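PDB 3C8U: fructokinase from Silicibacter sp., which probably phosphorylates fructose with ATP as the phosphate donor. Local coordinates for residues A[52-57]-A[121-126]; A[98-103]-A[117-122]. All coordinates share one frame; numbering follows the deposited sequence. Where two conformers were deposited one is given.

Contact 1: A[52-57]-A[121-126]; sequences PAEVVP and GPECRV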
ATOM      1  N   PRO A  52       9.054  17.113  -3.890  1.00 26.59           N
ATOM      2  CA  PRO A  52       7.660  17.075  -3.448  1.00 23.74           C
ATOM      3  C   PRO A  52       7.042  15.722  -3.684  1.00 20.65           C
ATOM      4  O   PRO A  52       6.988  15.228  -4.788  1.00 19.58           O
ATOM      5  CB  PRO A  52       6.979  18.150  -4.298  1.00 24.37           C
ATOM      6  CG  PRO A  52       8.072  19.035  -4.758  1.00 29.37           C
ATOM      7  CD  PRO A  52       9.282  18.165  -4.894  1.00 30.13           C
ATOM      8  N   ALA A  53       6.629  15.140  -2.583  1.00 20.42           N
ATOM      9  CA  ALA A  53       6.159  13.768  -2.524  1.00 17.68           C
ATOM     10  C   ALA A  53       4.828  13.710  -1.854  1.00 21.04           C
ATOM     11  O   ALA A  53       4.507  14.518  -0.982  1.00 22.98           O
ATOM     12  CB  ALA A  53       7.160  12.892  -1.730  1.00 17.15           C
ATOM     13  N   GLU A  54       4.053  12.738  -2.303  1.00 20.43           N
ATOM     14  CA  GLU A  54       2.746  12.417  -1.727  0.50 21.78           C
ATOM     15  C   GLU A  54       2.486  10.920  -1.699  1.00 18.03           C
ATOM     16  O   GLU A  54       3.035  10.172  -2.495  1.00 20.17           O
ATOM     17  CB  GLU A  54       1.653  13.148  -2.497  0.50 22.47           C
ATOM     18  CG  GLU A  54       1.666  14.637  -2.220  0.50 31.79           C
ATOM     19  CD  GLU A  54       0.707  15.429  -3.071  0.50 36.86           C
ATOM     20  OE1 GLU A  54      -0.513  15.334  -2.842  0.50 46.28           O
ATOM     21  OE2 GLU A  54       1.183  16.175  -3.951  0.50 42.76           O
ATOM     22  N   VAL A  55       1.618  10.528  -0.785  1.00 17.82           N
ATOM     23  CA  VAL A  55       1.275   9.122  -0.585  1.00 18.75           C
ATOM     24  C   VAL A  55       0.003   8.784  -1.359  1.00 19.56           C
ATOM     25  O   VAL A  55      -1.018   9.443  -1.212  1.00 19.09           O
ATOM     26  CB  VAL A  55       1.122   8.765   0.916  1.00 18.44           C
ATOM     27  CG1 VAL A  55       0.757   7.277   1.056  1.00 20.03           C
ATOM     28  CG2 VAL A  55       2.431   9.103   1.701  1.00 18.13           C
ATOM     29  N   VAL A  56       0.099   7.740  -2.175  1.00 19.83           N
ATOM     30  CA  VAL A  56      -1.021   7.248  -2.993  1.00 18.67           C
ATOM     31  C   VAL A  56      -1.385   5.832  -2.506  1.00 19.28           C
ATOM     32  O   VAL A  56      -0.667   4.860  -2.756  1.00 18.74           O
ATOM     33  CB  VAL A  56      -0.672   7.247  -4.493  1.00 17.02           C
ATOM     34  CG1 VAL A  56      -1.842   6.564  -5.337  1.00 17.65           C
ATOM     35  CG2 VAL A  56      -0.333   8.677  -4.990  1.00 21.20           C
ATOM     36  N   PRO A  57      -2.478   5.697  -1.751  1.00 20.24           N
ATOM     37  CA  PRO A  57      -2.814   4.327  -1.348  1.00 20.91           C
ATOM     38  C   PRO A  57      -3.475   3.486  -2.426  1.00 20.72           C
ATOM     39  O   PRO A  57      -4.218   4.000  -3.277  1.00 19.61           O
ATOM     40  CB  PRO A  57      -3.817   4.546  -0.217  1.00 21.09           C
ATOM     41  CG  PRO A  57      -3.696   5.944   0.143  1.00 21.63           C
ATOM     42  CD  PRO A  57      -3.311   6.672  -1.046  1.00 18.41           C
ATOM     43  N   GLY A 121      -1.127  15.883  -8.563  1.00 21.48           N
ATOM     44  CA  GLY A 121      -0.914  17.030  -9.437  1.00 20.80           C
ATOM     45  C   GLY A 121       0.489  17.178  -9.980  1.00 19.90           C
ATOM     46  O   GLY A 121       1.430  16.528  -9.526  1.00 20.55           O
ATOM     47  N   PRO A 122       0.658  18.111 -10.928  1.00 20.95           N
ATOM     48  CA  PRO A 122       1.918  18.286 -11.647  1.00 20.03           C
ATOM     49  C   PRO A 122       3.093  18.701 -10.758  1.00 21.94           C
ATOM     50  O   PRO A 122       4.238  18.469 -11.107  1.00 23.86           O
ATOM     51  CB  PRO A 122       1.601  19.333 -12.724  1.00 22.72           C
ATOM     52  CG  PRO A 122       0.179  19.723 -12.546  1.00 25.44           C
ATOM     53  CD  PRO A 122      -0.405  19.031 -11.346  1.00 21.57           C
ATOM     54  N   GLU A 123       2.782  19.262  -9.602  1.00 20.98           N
ATOM     55  CA  GLU A 123       3.815  19.694  -8.630  1.00 22.00           C
ATOM     56  C   GLU A 123       4.457  18.507  -7.895  1.00 20.85           C
ATOM     57  O   GLU A 123       5.555  18.592  -7.346  1.00 21.02           O
ATOM     58  CB  GLU A 123       3.237  20.667  -7.613  1.00 22.41           C
ATOM     59  CG  GLU A 123       2.354  20.031  -6.571  1.00 28.64           C
ATOM     60  CD  GLU A 123       0.917  19.797  -6.998  1.00 32.62           C
ATOM     61  OE1 GLU A 123       0.531  20.039  -8.188  1.00 31.14           O
ATOM     62  OE2 GLU A 123       0.158  19.376  -6.105  1.00 42.34           O
ATOM     63  N   CYS A 124       3.753  17.387  -7.904  1.00 20.61           N
ATOM     64  CA  CYS A 124       4.243  16.147  -7.288  1.00 18.74           C
ATOM     65  C   CYS A 124       5.252  15.448  -8.162  1.00 20.52           C
ATOM     66  O   CYS A 124       4.979  15.049  -9.294  1.00 19.73           O
ATOM     67  CB  CYS A 124       3.080  15.202  -6.953  1.00 20.14           C
ATOM     68  SG  CYS A 124       3.611  13.574  -6.303  1.00 21.72           S
ATOM     69  N   ARG A 125       6.428  15.258  -7.585  1.00 20.31           N
ATOM     70  CA  ARG A 125       7.598  14.714  -8.286  0.50 22.16           C
ATOM     71  C   ARG A 125       7.798  13.242  -7.963  1.00 21.84           C
ATOM     72  O   ARG A 125       8.339  12.492  -8.737  1.00 18.28           O
ATOM     73  CB  ARG A 125       8.864  15.504  -7.897  0.50 23.34           C
ATOM     74  CG  ARG A 125       8.898  16.906  -8.486  0.50 29.13           C
ATOM     75  CD  ARG A 125      10.310  17.348  -8.830  0.50 35.62           C
ATOM     76  NE  ARG A 125      11.143  16.241  -9.280  0.50 36.42           N
ATOM     77  CZ  ARG A 125      12.448  16.182  -9.056  0.50 40.31           C
ATOM     78  NH1 ARG A 125      13.031  17.171  -8.390  0.50 38.43           N
ATOM     79  NH2 ARG A 125      13.158  15.140  -9.480  0.50 39.75           N
ATOM     80  N   VAL A 126       7.325  12.852  -6.790  1.00 18.84           N
ATOM     81  CA  VAL A 126       7.437  11.470  -6.329  1.00 17.67           C
ATOM     82  C   VAL A 126       6.131  11.023  -5.700  1.00 16.65           C
ATOM     83  O   VAL A 126       5.619  11.673  -4.806  1.00 16.11           O
ATOM     84  CB  VAL A 126       8.552  11.328  -5.284  1.00 19.21           C
ATOM     85  CG1 VAL A 126       8.614   9.882  -4.715  1.00 19.64           C
ATOM     86  CG2 VAL A 126       9.900  11.769  -5.910  1.00 25.59           C
TER
HETATM   87  O   HOH W   1      -0.513  16.688  -5.918  1.00 24.04           O
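Pro52 meets Glu123 and Arg125 with its ring, and Arg125 and Val126 with its carbonyl. The ring lies against the backbone of the 121-126 segment, Pro52 CB 3.4 Å from Glu123 O, while CD rests on the aliphatic part of Arg125 in the conformer described. Its carbonyl oxygen is gripped twice: Arg125 N reaches Pro52 O at 2.9 Å and Val126 N reaches the same atom at 3.1 Å. Val126 returns the pairing two residues further on, Val126 O accepting from Glu54 N at 3.1 Å. Between these bonds Ala53 and Val126 form a parallel bridge with their side chains on one face of the sheet, Ala53 CB to Val126 CB 4.1 Å. This is where strand 53-57, the outermost strand on its side of the parallel sheet, begins to pair with strand 126-131; the strand order 2-3-1-4-5 is found in P-loop kinases and is consistent with such a fold here. Ahead of the bridge, a type I turn from Gly121 to Cys124 brings the chain up to strand 126-131. Glu54 reaches back to this turn: CG stands beside its own backbone N (chi1 -72°) and the chain beyond is extended, setting OE2 against Cys124 CB. In the conformer described, Glu54 OE2 lies 4.0 Å from Glu123 OE2. A water donates to both oxygens and accepts from Gly121 N at 2.8 Å, which probably eases the repulsion between the two carboxylates. Cys124 O also accepts a hydrogen bond from Arg22 NE.

Contact 2: A[98-103]-A[117-122]; sequences QERVIY and AAEVGP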
ATOM      1  N   GLN A  98       1.553  11.192 -16.878  1.00 27.32           N
ATOM      2  CA  GLN A  98       0.453  12.177 -16.858  1.00 27.44           C
ATOM      3  C   GLN A  98       0.725  13.242 -15.816  1.00 28.67           C
ATOM      4  O   GLN A  98       1.245  12.951 -14.739  1.00 30.97           O
ATOM      5  CB  GLN A  98      -0.902  11.516 -16.590  1.00 28.50           C
ATOM      6  CG  GLN A  98      -1.241  10.502 -17.597  1.00 30.71           C
ATOM      7  CD  GLN A  98      -1.336  11.092 -19.001  1.00 42.55           C
ATOM      8  OE1 GLN A  98      -0.628  10.667 -19.915  1.00 43.90           O
ATOM      9  NE2 GLN A  98      -2.219  12.073 -19.174  1.00 52.23           N
ATOM     10  N   GLU A  99       0.343  14.472 -16.129  1.00 27.49           N
ATOM     11  CA  GLU A  99       0.608  15.588 -15.217  1.00 28.72           C
ATOM     12  C   GLU A  99      -0.272  15.507 -13.987  1.00 27.01           C
ATOM     13  O   GLU A  99       0.150  15.710 -12.856  1.00 27.50           O
ATOM     14  CB  GLU A  99       0.376  16.932 -15.920  1.00 29.95           C
ATOM     15  CG  GLU A  99       1.444  17.251 -16.959  1.00 40.21           C
ATOM     16  CD  GLU A  99       2.855  17.235 -16.389  1.00 53.07           C
ATOM     17  OE1 GLU A  99       3.029  17.002 -15.170  1.00 62.64           O
ATOM     18  OE2 GLU A  99       3.805  17.466 -17.174  1.00 66.47           O
ATOM     19  N   ARG A 100      -1.513  15.199 -14.266  1.00 24.92           N
ATOM     20  CA  ARG A 100      -2.581  15.237 -13.272  0.70 25.20           C
ATOM     21  C   ARG A 100      -3.368  13.947 -13.351  1.00 24.72           C
ATOM     22  O   ARG A 100      -3.826  13.555 -14.416  1.00 23.46           O
ATOM     23  CB  ARG A 100      -3.477  16.444 -13.557  0.70 27.69           C
ATOM     24  CG  ARG A 100      -4.378  16.899 -12.420  0.70 37.38           C
ATOM     25  CD  ARG A 100      -4.984  18.282 -12.727  0.70 42.94           C
ATOM     26  NE  ARG A 100      -4.409  19.325 -11.886  0.70 47.78           N
ATOM     27  CZ  ARG A 100      -3.584  20.270 -12.321  0.70 53.37           C
ATOM     28  NH1 ARG A 100      -3.238  20.325 -13.605  0.70 54.06           N
ATOM     29  NH2 ARG A 100      -3.108  21.165 -11.468  0.70 56.80           N
ATOM     30  N   VAL A 101      -3.510  13.289 -12.215  1.00 22.27           N
ATOM     31  CA  VAL A 101      -4.199  12.003 -12.162  1.00 18.17           C
ATOM     32  C   VAL A 101      -5.143  11.905 -11.001  1.00 16.42           C
ATOM     33  O   VAL A 101      -4.758  11.972  -9.845  1.00 18.37           O
ATOM     34  CB  VAL A 101      -3.204  10.773 -12.117  1.00 19.20           C
ATOM     35  CG1 VAL A 101      -3.979   9.419 -12.178  1.00 22.67           C
ATOM     36  CG2 VAL A 101      -2.183  10.809 -13.279  1.00 20.36           C
ATOM     37  N   ILE A 102      -6.399  11.675 -11.351  1.00 17.72           N
ATOM     38  CA  ILE A 102      -7.482  11.430 -10.409  1.00 15.15           C
ATOM     39  C   ILE A 102      -7.539   9.956 -10.026  1.00 18.05           C
ATOM     40  O   ILE A 102      -7.386   9.058 -10.880  1.00 17.84           O
ATOM     41  CB  ILE A 102      -8.860  11.877 -10.981  1.00 16.33           C
ATOM     42  CG1 ILE A 102      -8.837  13.380 -11.334  1.00 23.46           C
ATOM     43  CG2 ILE A 102     -10.003  11.541  -9.990  1.00 14.41           C
ATOM     44  CD1 ILE A 102      -8.670  14.277 -10.147  1.00 19.91           C
ATOM     45  N   TYR A 103      -7.777   9.702  -8.732  1.00 16.03           N
ATOM     46  CA  TYR A 103      -7.880   8.314  -8.233  1.00 15.92           C
ATOM     47  C   TYR A 103      -8.809   8.162  -7.031  1.00 17.61           C
ATOM     48  O   TYR A 103      -9.171   9.154  -6.401  1.00 20.41           O
ATOM     49  CB  TYR A 103      -6.463   7.771  -7.965  1.00 13.67           C
ATOM     50  CG  TYR A 103      -5.774   8.355  -6.748  1.00 16.92           C
ATOM     51  CD1 TYR A 103      -5.021   9.498  -6.830  1.00 18.42           C
ATOM     52  CD2 TYR A 103      -5.858   7.717  -5.518  1.00 16.75           C
ATOM     53  CE1 TYR A 103      -4.400  10.038  -5.702  1.00 17.63           C
ATOM     54  CE2 TYR A 103      -5.260   8.252  -4.399  1.00 16.88           C
ATOM     55  CZ  TYR A 103      -4.522   9.395  -4.492  1.00 19.35           C
ATOM     56  OH  TYR A 103      -3.916   9.878  -3.347  1.00 21.99           O
ATOM     57  N   ALA A 117     -11.890  10.981  -5.764  1.00 18.95           N
ATOM     58  CA  ALA A 117     -11.714  11.511  -4.378  1.00 21.38           C
ATOM     59  C   ALA A 117     -10.375  12.180  -4.144  1.00 22.00           C
ATOM     60  O   ALA A 117     -10.218  12.980  -3.219  1.00 21.63           O
ATOM     61  CB  ALA A 117     -11.920  10.387  -3.329  1.00 18.13           C
ATOM     62  N   ALA A 118      -9.401  11.832  -4.975  1.00 20.49           N
ATOM     63  CA  ALA A 118      -8.039  12.381  -4.822  1.00 20.69           C
ATOM     64  C   ALA A 118      -7.371  12.657  -6.155  1.00 19.72           C
ATOM     65  O   ALA A 118      -7.760  12.129  -7.193  1.00 18.68           O
ATOM     66  CB  ALA A 118      -7.170  11.436  -3.955  1.00 20.81           C
ATOM     67  N   GLU A 119      -6.359  13.506  -6.117  1.00 18.89           N
ATOM     68  CA  GLU A 119      -5.587  13.862  -7.315  1.00 18.58           C
ATOM     69  C   GLU A 119      -4.100  14.011  -7.027  1.00 23.11           C
ATOM     70  O   GLU A 119      -3.741  14.680  -6.090  1.00 22.83           O
ATOM     71  CB  GLU A 119      -6.086  15.197  -7.855  1.00 20.68           C
ATOM     72  CG  GLU A 119      -5.542  15.564  -9.219  1.00 29.68           C
ATOM     73  CD  GLU A 119      -5.910  16.975  -9.634  1.00 35.77           C
ATOM     74  OE1 GLU A 119      -5.464  17.921  -8.975  1.00 44.19           O
ATOM     75  OE2 GLU A 119      -6.631  17.133 -10.630  1.00 39.81           O
ATOM     76  N   VAL A 120      -3.263  13.390  -7.855  1.00 19.66           N
ATOM     77  CA  VAL A 120      -1.840  13.701  -7.891  1.00 20.47           C
ATOM     78  C   VAL A 120      -1.676  14.750  -8.976  1.00 19.24           C
ATOM     79  O   VAL A 120      -2.025  14.546 -10.130  1.00 17.64           O
ATOM     80  CB  VAL A 120      -0.988  12.487  -8.244  1.00 22.54           C
ATOM     81  CG1 VAL A 120       0.459  12.840  -8.187  1.00 22.21           C
ATOM     82  CG2 VAL A 120      -1.338  11.329  -7.286  1.00 18.50           C
ATOM     83  N   GLY A 121      -1.127  15.883  -8.563  1.00 21.48           N
ATOM     84  CA  GLY A 121      -0.914  17.030  -9.437  1.00 20.80           C
ATOM     85  C   GLY A 121       0.489  17.178  -9.980  1.00 19.90           C
ATOM     86  O   GLY A 121       1.430  16.528  -9.526  1.00 20.55           O
ATOM     87  N   PRO A 122       0.658  18.111 -10.928  1.00 20.95           N
ATOM     88  CA  PRO A 122       1.918  18.286 -11.647  1.00 20.03           C
ATOM     89  C   PRO A 122       3.093  18.701 -10.758  1.00 21.94           C
ATOM     90  O   PRO A 122       4.238  18.469 -11.107  1.00 23.86           O
ATOM     91  CB  PRO A 122       1.601  19.333 -12.724  1.00 22.72           C
ATOM     92  CG  PRO A 122       0.179  19.723 -12.546  1.00 25.44           C
ATOM     93  CD  PRO A 122      -0.405  19.031 -11.346  1.00 21.57           C
TER
HETATM   94  O   HOH W   2       4.811  17.414 -13.611  1.00 38.53           O
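Tyr103 and Ala118 face each other in a beta hairpin, in which strand 101-107 runs antiparallel to strand 112-120. The backbone bonds come in pairs. Val101 and Val120 exchange two, N to O 2.9 Å each way; Tyr103 N gives to Ala118 O at 2.9 Å, and Ala118 N returns to Tyr103 O. Ile102 and Glu119 form the non-hydrogen-bonded pair in between. A classic beta bulge interrupts the regularity, since Ala117 and Ala118 both stand opposite Tyr103. Apolar packing is gathered on the face that carries Val101, Tyr103, Ala118 and Val120. With CG held between the backbone N and carbonyl carbon (chi1 72°), the crowded position, the tyrosine ring folds across to the partner strand, and Ala118 CB sits over one face, 3.7 Å from the centroid of the Tyr103 ring, as a CH-pi contact. Val120 CG2 meets CE1 of the same ring obliquely. Replacing Tyr103 by an alanine would probably open a gap beside Val120 and strip Ala118 of its aromatic cover. Leu91 of helix 85-97 also touches the Tyr103 side chain. Charged groups meet at Arg100, just before the strand: in the conformer described, Arg100 NE lies 3.4 Å from Glu119 OE2 in a salt bridge, and its hydrogen bond to Glu119 OE1 is weak. The guanidinium and carboxylate planes are 60° apart, while Pro122 CD lies over one guanidinium face. On the face carrying Ile102 and Glu119, Ile102 CD1 packs on the glutamate's aliphatic stem, 3.5 Å from Glu119 CG. At the bulge, Ala117 N adds a weak second bond to Tyr103 O at 3.3 Å.

The two contacts lie about 9 Å apart, centre to centre, on the same side of the chain's centre. Along the chain the order is 52-57, 98-103, 117-122 and 121-126, so the hairpin strand of contact 2 leads straight through the shared Gly121 and Pro122 into the turn of contact 1 and on to strand 126-131. Contact 1 belongs to the edge of the parallel core sheet, contact 2 to the separate two-stranded hairpin. Side chains join them: Val56 CG2 lies 3.6 Å from Val120 CG2, and Val56 CG1 packs on the Tyr103 ring. The hairpin is thereby attached beside the edge strand of what is probably a P-loop kinase core.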